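Local coordinates for protein putative NADPH:quinone reductase (PDB 3GMS) that is of unknown function but is probably an NADPH-dependent quinone reductase of the medium-chain dehydrogenase/reductase superfamily, at residues F36-V41 with V71-N76; L40-N45 with E96-E101; G87-P92 with I117-A122; F109-P114 with K279-F284. All coordinates share one frame; numbering follows the deposited sequence. Where two conformers were deposited one is given.

Contact 1 (F36-V41 with V71-N76); sequences FVRMLV and VGIVEN
V37 and V74 share one face of an antiparallel strand pair, and beside them the two backbones close up most tightly. At M39 and G72, a non-hydrogen-bonded pair, the CA atoms come within 3.9 Å, a closeness possible because G72 has no side chain to push the strands apart. V37 also packs on this glycine: with its CG1 anti to the backbone N (chi1 175°), this methyl lies 3.5 Å from G72 C. Its other branch, CG2, turns to V74 CG2 at 4.2 Å, and V90 of strand 89-92 packs on both valines. The S-methyl of M39 folds back towards the backbone of V71, reached by bends at chi2 and chi3.

The patch formed by R38, I73 and E75 is looser, all three being partly exposed. Here the R38 side chain runs alongside that of I73, NH2 standing 3.8 Å from I73 CG1, while E75 approaches the guanidinium edge. The salt bridge from R38 NE to E75 OE2 is long and weak at 3.4 Å, with the two planes 73° apart, and it belongs to one of two E75 conformers, so it is tentative.

Regular pairing is interrupted at each end by a classic bulge: E75 and N76 both face F36, and L40 and V41 both face V71. F36 O takes a nearly straight bond from E75 N (2.8 Å) and a weak one from N76 N; V71 O likewise binds L40 N and, weakly, V41 N. The chemistry is therefore divided: main-chain bonds and apolar packing account for the join, and the charged pair adds a weak, doubtful attraction on the partly exposed side.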
loop_
_atom_site.group_PDB
_atom_site.type_symbol
_atom_site.label_atom_id
_atom_site.label_comp_id
_atom_site.label_asym_id
_atom_site.label_seq_id
_atom_site.Cartn_x
_atom_site.Cartn_y
_atom_site.Cartn_z
ATOM N N PHE A 36 -12.972 2.198 19.480
ATOM C CA PHE A 36 -13.843 1.158 18.943
ATOM C C PHE A 36 -14.591 1.775 17.743
ATOM O O PHE A 36 -15.344 2.747 17.915
ATOM C CB PHE A 36 -14.810 0.721 20.070
ATOM C CG PHE A 36 -15.822 -0.314 19.659
ATOM C CD1 PHE A 36 -15.454 -1.633 19.524
ATOM C CD2 PHE A 36 -17.164 0.040 19.445
ATOM C CE1 PHE A 36 -16.385 -2.583 19.161
ATOM C CE2 PHE A 36 -18.095 -0.897 19.081
ATOM C CZ PHE A 36 -17.711 -2.219 18.944
ATOM N N VAL A 37 -14.384 1.234 16.530
ATOM C CA VAL A 37 -14.781 1.948 15.337
ATOM C C VAL A 37 -15.692 1.066 14.477
ATOM O O VAL A 37 -15.334 -0.090 14.154
ATOM C CB VAL A 37 -13.489 2.326 14.538
ATOM C CG1 VAL A 37 -13.858 2.981 13.206
ATOM C CG2 VAL A 37 -12.597 3.287 15.379
ATOM N N ARG A 38 -16.878 1.572 14.140
ATOM C CA ARG A 38 -17.771 0.846 13.215
ATOM C C ARG A 38 -17.295 1.151 11.783
ATOM O O ARG A 38 -17.375 2.295 11.347
ATOM C CB ARG A 38 -19.246 1.284 13.403
ATOM C CG ARG A 38 -20.220 0.688 12.335
ATOM C CD ARG A 38 -21.698 1.161 12.522
ATOM N NE ARG A 38 -21.779 2.610 12.754
ATOM C CZ ARG A 38 -21.908 3.542 11.813
ATOM N NH1 ARG A 38 -21.974 3.206 10.529
ATOM N NH2 ARG A 38 -21.965 4.825 12.166
ATOM N N MET A 39 -16.810 0.133 11.063
ATOM C CA MET A 39 -16.243 0.314 9.695
ATOM C C MET A 39 -17.297 0.651 8.633
ATOM O O MET A 39 -18.426 0.149 8.666
ATOM C CB MET A 39 -15.483 -0.947 9.284
ATOM C CG MET A 39 -14.224 -1.265 10.175
ATOM S SD MET A 39 -13.087 0.126 10.433
ATOM C CE MET A 39 -12.360 0.145 8.745
ATOM N N LEU A 40 -16.895 1.499 7.680
ATOM C CA LEU A 40 -17.745 1.880 6.572
ATOM C C LEU A 40 -17.216 1.186 5.351
ATOM O O LEU A 40 -17.958 0.455 4.691
ATOM C CB LEU A 40 -17.702 3.390 6.358
ATOM C CG LEU A 40 -18.246 4.196 7.542
ATOM C CD1 LEU A 40 -17.874 5.669 7.417
ATOM C CD2 LEU A 40 -19.773 4.081 7.580
ATOM N N VAL A 41 -15.908 1.344 5.097
ATOM C CA VAL A 41 -15.351 0.931 3.783
ATOM C C VAL A 41 -13.915 0.447 3.994
ATOM O O VAL A 41 -13.123 1.103 4.665
ATOM C CB VAL A 41 -15.330 2.090 2.770
ATOM C CG1 VAL A 41 -14.612 1.695 1.439
ATOM C CG2 VAL A 41 -16.731 2.652 2.507
ATOM N N VAL A 71 -11.843 2.956 6.610
ATOM C CA VAL A 71 -12.322 4.112 7.347
ATOM C C VAL A 71 -13.606 3.711 8.075
ATOM O O VAL A 71 -14.357 2.861 7.589
ATOM C CB VAL A 71 -12.598 5.263 6.368
ATOM C CG1 VAL A 71 -13.716 4.884 5.392
ATOM C CG2 VAL A 71 -12.942 6.561 7.108
ATOM N N GLY A 72 -13.853 4.322 9.232
ATOM C CA GLY A 72 -15.099 4.064 9.974
ATOM C C GLY A 72 -15.391 5.205 10.934
ATOM O O GLY A 72 -14.701 6.236 10.912
ATOM N N ILE A 73 -16.419 5.001 11.766
ATOM C CA ILE A 73 -16.893 6.010 12.738
ATOM C C ILE A 73 -16.643 5.511 14.147
ATOM O O ILE A 73 -17.016 4.395 14.469
ATOM C CB ILE A 73 -18.428 6.236 12.593
ATOM C CG1 ILE A 73 -18.774 6.688 11.190
ATOM C CG2 ILE A 73 -18.951 7.220 13.692
ATOM C CD1 ILE A 73 -18.112 7.983 10.841
ATOM N N VAL A 74 -16.015 6.342 14.982
ATOM C CA VAL A 74 -15.757 5.967 16.350
ATOM C C VAL A 74 -17.088 5.890 17.064
ATOM O O VAL A 74 -17.861 6.855 17.005
ATOM C CB VAL A 74 -14.896 7.024 17.076
ATOM C CG1 VAL A 74 -14.665 6.659 18.551
ATOM C CG2 VAL A 74 -13.565 7.249 16.374
ATOM N N GLU A 75 -17.342 4.745 17.700
ATOM C CA GLU A 75 -18.585 4.483 18.457
ATOM C C GLU A 75 -18.368 4.548 19.960
ATOM O O GLU A 75 -19.306 4.851 20.729
ATOM C CB GLU A 75 -19.121 3.083 18.147
ATOM C CG GLU A 75 -19.539 2.857 16.725
ATOM C CD GLU A 75 -20.948 3.302 16.436
ATOM O OE1 GLU A 75 -21.212 4.526 16.451
ATOM O OE2 GLU A 75 -21.783 2.410 16.171
ATOM N N ASN A 76 -17.166 4.185 20.389
ATOM C CA ASN A 76 -16.848 4.168 21.830
ATOM C C ASN A 76 -15.343 4.252 22.012
ATOM O O ASN A 76 -14.584 3.986 21.073
ATOM C CB ASN A 76 -17.424 2.923 22.509
ATOM C CG ASN A 76 -17.729 3.154 23.994
ATOM O OD1 ASN A 76 -17.478 4.248 24.538
ATOM N ND2 ASN A 76 -18.270 2.130 24.642
#

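Contact 2 (L40-N45 with E96-E101); sequences LVRPIN and EGTWQE
R42 reaches from strand 34-43 into the bend at T98–Q100, and its side chain touches that bend from CB to NH2. CB lies 4.0 Å from W99 CD1, at the pyrrole end of the indole. CG passes T98 O at 3.4 Å, sliding along T98 in the opposite direction, and a bend at chi2 (88°) then swings the rest of the chain past the same carbonyl. NE donates to T98 O at 3.0 Å, the oxygen lying in the guanidinium plane. At the tip, NH2 gives a straight bond of 2.8 Å to Q100 O; this acceptor too is in the guanidinium plane, although the nitrogen stands well above the plane of the Q100 carbonyl. The remaining nitrogen, NH1, is taken up by S331 and L329.

Beyond the arginine, I44 crosses the indole at about a right angle, CG1 resting 3.7 Å from W99 CZ2. W99 NE1 makes a weak, long bond to P43 O, and a water bridges the same two atoms, its link to NE1 also weak.

W99 centres an inverse gamma turn, so the carbonyls of T98 and Q100 flank a sharp bend. Two in-plane bonds to these oxygens fix the guanidinium's rotation, and its charge is probably stabilised by the T98, Q100 and L329 carbonyl dipoles.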
loop_
_atom_site.group_PDB
_atom_site.type_symbol
_atom_site.label_atom_id
_atom_site.label_comp_id
_atom_site.label_asym_id
_atom_site.label_seq_id
_atom_site.Cartn_x
_atom_site.Cartn_y
_atom_site.Cartn_z
ATOM N N LEU A 40 -16.895 1.499 7.680
ATOM C CA LEU A 40 -17.745 1.880 6.572
ATOM C C LEU A 40 -17.216 1.186 5.351
ATOM O O LEU A 40 -17.958 0.455 4.691
ATOM C CB LEU A 40 -17.702 3.390 6.358
ATOM C CG LEU A 40 -18.246 4.196 7.542
ATOM C CD1 LEU A 40 -17.874 5.669 7.417
ATOM C CD2 LEU A 40 -19.773 4.081 7.580
ATOM N N VAL A 41 -15.908 1.344 5.097
ATOM C CA VAL A 41 -15.351 0.931 3.783
ATOM C C VAL A 41 -13.915 0.447 3.994
ATOM O O VAL A 41 -13.123 1.103 4.665
ATOM C CB VAL A 41 -15.330 2.090 2.770
ATOM C CG1 VAL A 41 -14.612 1.695 1.439
ATOM C CG2 VAL A 41 -16.731 2.652 2.507
ATOM N N ARG A 42 -13.572 -0.702 3.417
ATOM C CA ARG A 42 -12.120 -1.075 3.329
ATOM C C ARG A 42 -11.816 -1.486 1.891
ATOM O O ARG A 42 -12.661 -2.143 1.271
ATOM C CB ARG A 42 -11.727 -2.291 4.211
ATOM C CG ARG A 42 -12.491 -2.431 5.518
ATOM C CD ARG A 42 -13.761 -3.233 5.284
ATOM N NE ARG A 42 -14.591 -3.481 6.478
ATOM C CZ ARG A 42 -15.923 -3.399 6.505
ATOM N NH1 ARG A 42 -16.635 -3.000 5.453
ATOM N NH2 ARG A 42 -16.566 -3.680 7.644
ATOM N N PRO A 43 -10.597 -1.190 1.397
ATOM C CA PRO A 43 -10.198 -1.707 0.095
ATOM C C PRO A 43 -9.795 -3.170 0.270
ATOM O O PRO A 43 -9.466 -3.614 1.381
ATOM C CB PRO A 43 -8.969 -0.848 -0.235
ATOM C CG PRO A 43 -8.242 -0.748 1.128
ATOM C CD PRO A 43 -9.468 -0.543 2.102
ATOM N N ILE A 44 -9.828 -3.921 -0.827
ATOM C CA ILE A 44 -9.149 -5.196 -0.886
ATOM C C ILE A 44 -7.827 -4.958 -1.603
ATOM O O ILE A 44 -7.767 -4.841 -2.830
ATOM C CB ILE A 44 -9.994 -6.269 -1.596
ATOM C CG1 ILE A 44 -11.271 -6.510 -0.750
ATOM C CG2 ILE A 44 -9.147 -7.581 -1.760
ATOM C CD1 ILE A 44 -12.317 -7.458 -1.398
ATOM N N ASN A 45 -6.760 -4.822 -0.835
ATOM C CA ASN A 45 -5.457 -4.660 -1.461
ATOM C C ASN A 45 -4.825 -6.031 -1.732
ATOM O O ASN A 45 -4.924 -6.918 -0.903
ATOM C CB ASN A 45 -4.505 -3.867 -0.547
ATOM C CG ASN A 45 -4.987 -2.416 -0.265
ATOM O OD1 ASN A 45 -5.545 -1.760 -1.135
ATOM N ND2 ASN A 45 -4.717 -1.918 0.945
ATOM N N GLU A 96 -6.584 -4.172 15.115
ATOM C CA GLU A 96 -7.206 -5.375 14.589
ATOM C C GLU A 96 -7.368 -5.357 13.081
ATOM O O GLU A 96 -7.364 -4.303 12.454
ATOM C CB GLU A 96 -8.583 -5.593 15.214
ATOM C CG GLU A 96 -8.491 -5.824 16.710
ATOM C CD GLU A 96 -9.850 -5.931 17.340
ATOM O OE1 GLU A 96 -10.776 -5.208 16.914
ATOM O OE2 GLU A 96 -9.975 -6.752 18.275
ATOM N N GLY A 97 -7.574 -6.555 12.517
ATOM C CA GLY A 97 -7.919 -6.666 11.100
ATOM C C GLY A 97 -9.134 -5.868 10.740
ATOM O O GLY A 97 -10.104 -5.789 11.500
ATOM N N THR A 98 -9.119 -5.266 9.559
ATOM C CA THR A 98 -10.199 -4.331 9.258
ATOM C C THR A 98 -11.381 -4.930 8.567
ATOM O O THR A 98 -12.408 -4.256 8.409
ATOM C CB THR A 98 -9.717 -3.130 8.446
ATOM O OG1 THR A 98 -9.229 -3.587 7.172
ATOM C CG2 THR A 98 -8.606 -2.298 9.190
ATOM N N TRP A 99 -11.269 -6.171 8.082
ATOM C CA TRP A 99 -12.407 -6.725 7.383
ATOM C C TRP A 99 -13.411 -7.302 8.362
ATOM O O TRP A 99 -13.647 -8.525 8.395
ATOM C CB TRP A 99 -11.969 -7.803 6.422
ATOM C CG TRP A 99 -11.112 -7.282 5.285
ATOM C CD1 TRP A 99 -10.608 -6.020 5.108
ATOM C CD2 TRP A 99 -10.634 -8.074 4.188
ATOM N NE1 TRP A 99 -9.855 -5.975 3.904
ATOM C CE2 TRP A 99 -9.869 -7.230 3.347
ATOM C CE3 TRP A 99 -10.807 -9.419 3.827
ATOM C CZ2 TRP A 99 -9.249 -7.700 2.174
ATOM C CZ3 TRP A 99 -10.191 -9.884 2.664
ATOM C CH2 TRP A 99 -9.432 -9.025 1.860
ATOM N N GLN A 100 -13.960 -6.416 9.167
ATOM C CA GLN A 100 -14.964 -6.798 10.150
ATOM C C GLN A 100 -15.815 -5.589 10.461
ATOM O O GLN A 100 -15.482 -4.463 10.095
ATOM C CB GLN A 100 -14.308 -7.369 11.435
ATOM C CG GLN A 100 -13.454 -6.405 12.185
ATOM C CD GLN A 100 -12.892 -7.018 13.484
ATOM O OE1 GLN A 100 -13.602 -7.751 14.199
ATOM N NE2 GLN A 100 -11.615 -6.732 13.779
ATOM N N GLU A 101 -16.907 -5.830 11.177
ATOM C CA GLU A 101 -17.911 -4.827 11.398
ATOM C C GLU A 101 -17.354 -3.746 12.312
ATOM O O GLU A 101 -17.575 -2.551 12.075
ATOM C CB GLU A 101 -19.148 -5.477 12.028
ATOM C CG GLU A 101 -20.322 -4.535 12.263
ATOM C CD GLU A 101 -21.596 -5.272 12.672
ATOM O OE1 GLU A 101 -21.606 -6.542 12.745
ATOM O OE2 GLU A 101 -22.602 -4.555 12.865
HETATM O O HOH W 1 -7.690 -3.481 3.764
#

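Contact 3 (G87-P92 with I117-A122); sequences GKRVLP and IDDFTA
R89 points its guanidinium end-on at the carbonyl of I117, so that NH1 (2.9 Å) and NH2 (2.8 Å) both donate to the single atom I117 O. The oxygen lies close to the guanidinium plane, and the carbonyl faces the fork between the two nitrogens almost head-on. D119 comes from another direction. Its side chain crosses that of R89 at about a right angle, the carboxylate and guanidinium planes 55° apart, and OD1 meets NH2 at 3.0 Å on its anti side, tilted 32° from the guanidinium plane. This salt bridge is correspondingly bent, with an N-H...O angle of 133°.

Further along the strand, L91 packs on A122 through CD2, which lies 3.4 Å from A122 O and also touches A122 CB.

D118 is the N-cap of helix 119-122: OD1 accepts from T121 N at 2.9 Å, and OD2 bonds T121 OG1. The two anchors are thus distinct, the cap closing the helix start from within and R89 tying the residue before the cap to the sheet. R89 is held by a forked pair of bonds to a neutral carbonyl and a bent salt bridge to D119, whose OD2 also bonds Y332 OH, so this carboxylate probably ties the helix start to the C-terminal residues as well.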
loop_
_atom_site.group_PDB
_atom_site.type_symbol
_atom_site.label_atom_id
_atom_site.label_comp_id
_atom_site.label_asym_id
_atom_site.label_seq_id
_atom_site.Cartn_x
_atom_site.Cartn_y
_atom_site.Cartn_z
ATOM N N GLY A 87 -18.065 9.569 17.337
ATOM C CA GLY A 87 -18.736 10.224 16.229
ATOM C C GLY A 87 -17.829 10.650 15.091
ATOM O O GLY A 87 -18.324 10.937 14.003
ATOM N N LYS A 88 -16.513 10.695 15.328
ATOM C CA LYS A 88 -15.537 11.167 14.321
ATOM C C LYS A 88 -15.252 10.065 13.289
ATOM O O LYS A 88 -15.252 8.911 13.643
ATOM C CB LYS A 88 -14.214 11.572 14.982
ATOM C CG LYS A 88 -14.247 12.857 15.852
ATOM C CD LYS A 88 -14.254 14.136 15.019
ATOM C CE LYS A 88 -14.113 15.377 15.918
ATOM N NZ LYS A 88 -15.168 15.390 16.968
ATOM N N ARG A 89 -15.020 10.441 12.025
ATOM C CA ARG A 89 -14.552 9.508 10.986
ATOM C C ARG A 89 -13.026 9.404 11.071
ATOM O O ARG A 89 -12.329 10.414 11.082
ATOM C CB ARG A 89 -14.947 9.985 9.566
ATOM C CG ARG A 89 -15.853 8.988 8.815
ATOM C CD ARG A 89 -16.152 9.307 7.319
ATOM N NE ARG A 89 -15.847 10.684 7.035
ATOM C CZ ARG A 89 -15.203 11.087 5.954
ATOM N NH1 ARG A 89 -14.899 12.359 5.835
ATOM N NH2 ARG A 89 -14.833 10.217 5.018
ATOM N N VAL A 90 -12.532 8.168 11.104
ATOM C CA VAL A 90 -11.130 7.881 11.381
ATOM C C VAL A 90 -10.647 6.661 10.601
ATOM O O VAL A 90 -11.461 5.809 10.221
ATOM C CB VAL A 90 -10.884 7.564 12.902
ATOM C CG1 VAL A 90 -11.383 8.731 13.795
ATOM C CG2 VAL A 90 -11.482 6.268 13.334
ATOM N N LEU A 91 -9.331 6.570 10.416
ATOM C CA LEU A 91 -8.731 5.276 10.020
ATOM C C LEU A 91 -8.243 4.552 11.278
ATOM O O LEU A 91 -7.331 5.051 11.955
ATOM C CB LEU A 91 -7.549 5.476 9.056
ATOM C CG LEU A 91 -7.744 6.498 7.933
ATOM C CD1 LEU A 91 -6.425 6.618 7.115
ATOM C CD2 LEU A 91 -8.962 6.188 7.026
ATOM N N PRO A 92 -8.847 3.407 11.610
ATOM C CA PRO A 92 -8.342 2.734 12.831
ATOM C C PRO A 92 -7.190 1.744 12.525
ATOM O O PRO A 92 -7.423 0.542 12.324
ATOM C CB PRO A 92 -9.573 2.027 13.334
ATOM C CG PRO A 92 -10.375 1.671 12.088
ATOM C CD PRO A 92 -10.083 2.761 11.080
ATOM N N ILE A 117 -12.847 14.815 2.730
ATOM C CA ILE A 117 -12.370 13.588 2.067
ATOM C C ILE A 117 -13.420 12.478 2.102
ATOM O O ILE A 117 -13.894 12.119 3.170
ATOM C CB ILE A 117 -11.032 13.136 2.692
ATOM C CG1 ILE A 117 -9.973 14.235 2.439
ATOM C CG2 ILE A 117 -10.652 11.709 2.218
ATOM C CD1 ILE A 117 -8.565 13.859 2.741
ATOM N N ASP A 118 -13.818 11.979 0.946
ATOM C CA ASP A 118 -14.882 10.948 0.900
ATOM C C ASP A 118 -14.358 9.607 1.458
ATOM O O ASP A 118 -13.136 9.414 1.575
ATOM C CB ASP A 118 -15.414 10.754 -0.526
ATOM C CG ASP A 118 -14.399 10.069 -1.431
ATOM O OD1 ASP A 118 -14.345 8.807 -1.451
ATOM O OD2 ASP A 118 -13.667 10.766 -2.137
ATOM N N ASP A 119 -15.274 8.713 1.838
ATOM C CA ASP A 119 -14.909 7.414 2.452
ATOM C C ASP A 119 -13.984 6.567 1.554
ATOM O O ASP A 119 -13.096 5.873 2.049
ATOM C CB ASP A 119 -16.148 6.540 2.695
ATOM C CG ASP A 119 -17.130 7.148 3.674
ATOM O OD1 ASP A 119 -16.755 7.989 4.521
ATOM O OD2 ASP A 119 -18.303 6.778 3.581
ATOM N N PHE A 120 -14.201 6.585 0.244
ATOM C CA PHE A 120 -13.420 5.696 -0.625
ATOM C C PHE A 120 -11.988 6.176 -0.851
ATOM O O PHE A 120 -11.028 5.394 -0.901
ATOM C CB PHE A 120 -14.163 5.440 -1.936
ATOM C CG PHE A 120 -15.409 4.657 -1.735
ATOM C CD1 PHE A 120 -15.396 3.257 -1.854
ATOM C CD2 PHE A 120 -16.608 5.319 -1.384
ATOM C CE1 PHE A 120 -16.581 2.506 -1.641
ATOM C CE2 PHE A 120 -17.794 4.589 -1.190
ATOM C CZ PHE A 120 -17.783 3.168 -1.321
ATOM N N THR A 121 -11.833 7.494 -0.869
ATOM C CA THR A 121 -10.506 8.088 -0.870
ATOM C C THR A 121 -9.834 7.803 0.468
ATOM O O THR A 121 -8.682 7.365 0.512
ATOM C CB THR A 121 -10.632 9.608 -1.164
ATOM O OG1 THR A 121 -11.199 9.752 -2.464
ATOM C CG2 THR A 121 -9.243 10.274 -1.129
ATOM N N ALA A 122 -10.539 8.071 1.586
ATOM C CA ALA A 122 -9.972 7.821 2.898
ATOM C C ALA A 122 -9.544 6.363 3.101
ATOM O O ALA A 122 -8.494 6.067 3.697
ATOM C CB ALA A 122 -11.000 8.223 4.003
#

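Contact 4 (F109-P114 with K279-F284); sequences FVVPIP and KWQETF
V111 fits into the corner formed by W280 and F284 of helix 277-292 and has more of its surface buried by this strand-to-helix contact than any other residue. Its two methyls divide the work. CG2 sits over the centre of the F284 ring, 3.9 Å from the centroid in a CH-pi contact, and also touches W280 CZ3 at 3.6 Å; CG1, anti to the backbone N (chi1 -179°), packs on F284 CB at 3.8 Å.

Q281 comes over the strand with its amide. A bend at chi2 (-74°) folds the chain so that NE2 donates to V110 O at 3.1 Å, from above the carbonyl plane rather than towards a lone pair; the same nitrogen also bonds D108 O, so the amide straddles the start of the strand. On its oxygen side, OE1 lies beside P112 CD.

W280 offers both edge and face. F109 O approaches the rim near CZ3, at 3.5 Å, while the F109 ring turns its edge to the indole face, making a T-shaped pair with planes at 78°. R94 forms cation-pi contacts with both rings, and N272 takes the indole N-H.

Strand 110-112 pairs with strand 89-92 within the sheet, whereas L130 of helix 127-139 packs against W280 and F284. Helix 277-292, which follows the six-stranded parallel Rossmann sheet in the chain, is thereby laid against the GroES-like portion.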
loop_
_atom_site.group_PDB
_atom_site.type_symbol
_atom_site.label_atom_id
_atom_site.label_comp_id
_atom_site.label_asym_id
_atom_site.label_seq_id
_atom_site.Cartn_x
_atom_site.Cartn_y
_atom_site.Cartn_z
ATOM N N PHE A 109 -2.900 5.457 17.191
ATOM C CA PHE A 109 -2.796 5.158 15.763
ATOM C C PHE A 109 -4.098 5.417 15.028
ATOM O O PHE A 109 -4.272 4.984 13.887
ATOM C CB PHE A 109 -2.381 3.695 15.570
ATOM C CG PHE A 109 -1.147 3.333 16.343
ATOM C CD1 PHE A 109 -0.010 4.152 16.277
ATOM C CD2 PHE A 109 -1.132 2.200 17.158
ATOM C CE1 PHE A 109 1.155 3.841 17.021
ATOM C CE2 PHE A 109 0.026 1.894 17.903
ATOM C CZ PHE A 109 1.155 2.719 17.820
ATOM N N VAL A 110 -5.037 6.076 15.701
ATOM C CA VAL A 110 -6.266 6.512 15.065
ATOM C C VAL A 110 -6.009 7.778 14.228
ATOM O O VAL A 110 -5.560 8.802 14.743
ATOM C CB VAL A 110 -7.367 6.745 16.144
ATOM C CG1 VAL A 110 -8.546 7.399 15.533
ATOM C CG2 VAL A 110 -7.782 5.408 16.795
ATOM N N VAL A 111 -6.265 7.716 12.928
ATOM C CA VAL A 111 -6.052 8.867 12.051
ATOM C C VAL A 111 -7.359 9.597 11.742
ATOM O O VAL A 111 -8.220 9.065 11.037
ATOM C CB VAL A 111 -5.401 8.428 10.683
ATOM C CG1 VAL A 111 -5.159 9.615 9.796
ATOM C CG2 VAL A 111 -4.095 7.612 10.917
ATOM N N PRO A 112 -7.505 10.845 12.235
ATOM C CA PRO A 112 -8.709 11.633 11.945
ATOM C C PRO A 112 -8.808 11.951 10.468
ATOM O O PRO A 112 -7.805 12.286 9.865
ATOM C CB PRO A 112 -8.455 12.949 12.718
ATOM C CG PRO A 112 -7.488 12.574 13.805
ATOM C CD PRO A 112 -6.561 11.569 13.121
ATOM N N ILE A 113 -10.016 11.855 9.899
ATOM C CA ILE A 113 -10.248 12.191 8.497
ATOM C C ILE A 113 -11.195 13.412 8.411
ATOM O O ILE A 113 -12.230 13.418 9.054
ATOM C CB ILE A 113 -10.885 11.014 7.744
ATOM C CG1 ILE A 113 -9.897 9.834 7.751
ATOM C CG2 ILE A 113 -11.240 11.437 6.311
ATOM C CD1 ILE A 113 -8.627 10.026 6.873
ATOM N N PRO A 114 -10.815 14.436 7.647
ATOM C CA PRO A 114 -11.651 15.661 7.551
ATOM C C PRO A 114 -12.875 15.438 6.668
ATOM O O PRO A 114 -12.879 14.533 5.837
ATOM C CB PRO A 114 -10.691 16.681 6.920
ATOM C CG PRO A 114 -9.775 15.875 6.090
ATOM C CD PRO A 114 -9.588 14.551 6.837
ATOM N N LYS A 279 5.299 11.524 14.883
ATOM C CA LYS A 279 5.760 11.644 13.506
ATOM C C LYS A 279 4.830 10.904 12.519
ATOM O O LYS A 279 4.598 11.359 11.376
ATOM C CB LYS A 279 7.178 11.111 13.343
ATOM C CG LYS A 279 7.611 11.190 11.883
ATOM C CD LYS A 279 9.095 11.116 11.615
ATOM C CE LYS A 279 9.280 11.157 10.110
ATOM N NZ LYS A 279 10.655 11.487 9.755
ATOM N N TRP A 280 4.379 9.729 12.951
ATOM C CA TRP A 280 3.463 8.902 12.142
ATOM C C TRP A 280 2.174 9.721 11.872
ATOM O O TRP A 280 1.768 9.871 10.736
ATOM C CB TRP A 280 3.213 7.598 12.896
ATOM C CG TRP A 280 2.512 6.513 12.126
ATOM C CD1 TRP A 280 3.084 5.587 11.291
ATOM C CD2 TRP A 280 1.115 6.237 12.141
ATOM N NE1 TRP A 280 2.105 4.756 10.779
ATOM C CE2 TRP A 280 0.897 5.112 11.306
ATOM C CE3 TRP A 280 0.027 6.797 12.815
ATOM C CZ2 TRP A 280 -0.385 4.569 11.085
ATOM C CZ3 TRP A 280 -1.250 6.256 12.599
ATOM C CH2 TRP A 280 -1.430 5.135 11.753
ATOM N N GLN A 281 1.570 10.296 12.917
ATOM C CA GLN A 281 0.391 11.168 12.734
ATOM C C GLN A 281 0.658 12.397 11.866
ATOM O O GLN A 281 -0.152 12.727 11.002
ATOM C CB GLN A 281 -0.176 11.640 14.075
ATOM C CG GLN A 281 -0.771 10.575 14.942
ATOM C CD GLN A 281 -2.140 10.065 14.456
ATOM O OE1 GLN A 281 -2.870 10.742 13.706
ATOM N NE2 GLN A 281 -2.496 8.892 14.911
ATOM N N GLU A 282 1.802 13.068 12.078
ATOM C CA GLU A 282 2.188 14.225 11.275
ATOM C C GLU A 282 2.316 13.871 9.812
ATOM O O GLU A 282 1.962 14.654 8.924
ATOM C CB GLU A 282 3.537 14.739 11.749
ATOM C CG GLU A 282 3.383 15.593 12.950
ATOM C CD GLU A 282 2.744 16.902 12.553
ATOM O OE1 GLU A 282 3.449 17.713 11.918
ATOM O OE2 GLU A 282 1.538 17.082 12.826
ATOM N N THR A 283 2.814 12.671 9.560
ATOM C CA THR A 283 2.975 12.208 8.177
ATOM C C THR A 283 1.594 12.025 7.530
ATOM O O THR A 283 1.391 12.389 6.361
ATOM C CB THR A 283 3.810 10.895 8.120
ATOM O OG1 THR A 283 5.083 11.137 8.734
ATOM C CG2 THR A 283 4.054 10.435 6.694
ATOM N N PHE A 284 0.644 11.470 8.279
ATOM C CA PHE A 284 -0.724 11.364 7.744
ATOM C C PHE A 284 -1.328 12.745 7.519
ATOM O O PHE A 284 -2.022 12.967 6.523
ATOM C CB PHE A 284 -1.628 10.529 8.632
ATOM C CG PHE A 284 -1.603 9.073 8.293
ATOM C CD1 PHE A 284 -0.751 8.231 8.947
ATOM C CD2 PHE A 284 -2.400 8.579 7.250
ATOM C CE1 PHE A 284 -0.718 6.845 8.610
ATOM C CE2 PHE A 284 -2.398 7.216 6.914
ATOM C CZ PHE A 284 -1.539 6.355 7.604
#

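Overall arrangement
All four contacts involve one mixed, curled or branched sheet of the GroES-like portion; contact 1 lies within it, and the others join a loop or helix to it. Contacts 1 and 2 share L40 and V41, with centres about 10 Å apart, and M39 N probably bonds E101 O at 3.0 Å. Contact 3 adjoins contact 1, about 9 Å between centres, through backbone pairing of strands 71-77 and 89-92, and I73 packs on R89. It also touches contact 4, about 11 Å away, because L91 N meets V111 O at 2.8 Å. Contacts 2 and 4 stand farthest apart, about 18 Å between centres, without touching. None of the four contacts includes a ligand, so they are described as structural packing.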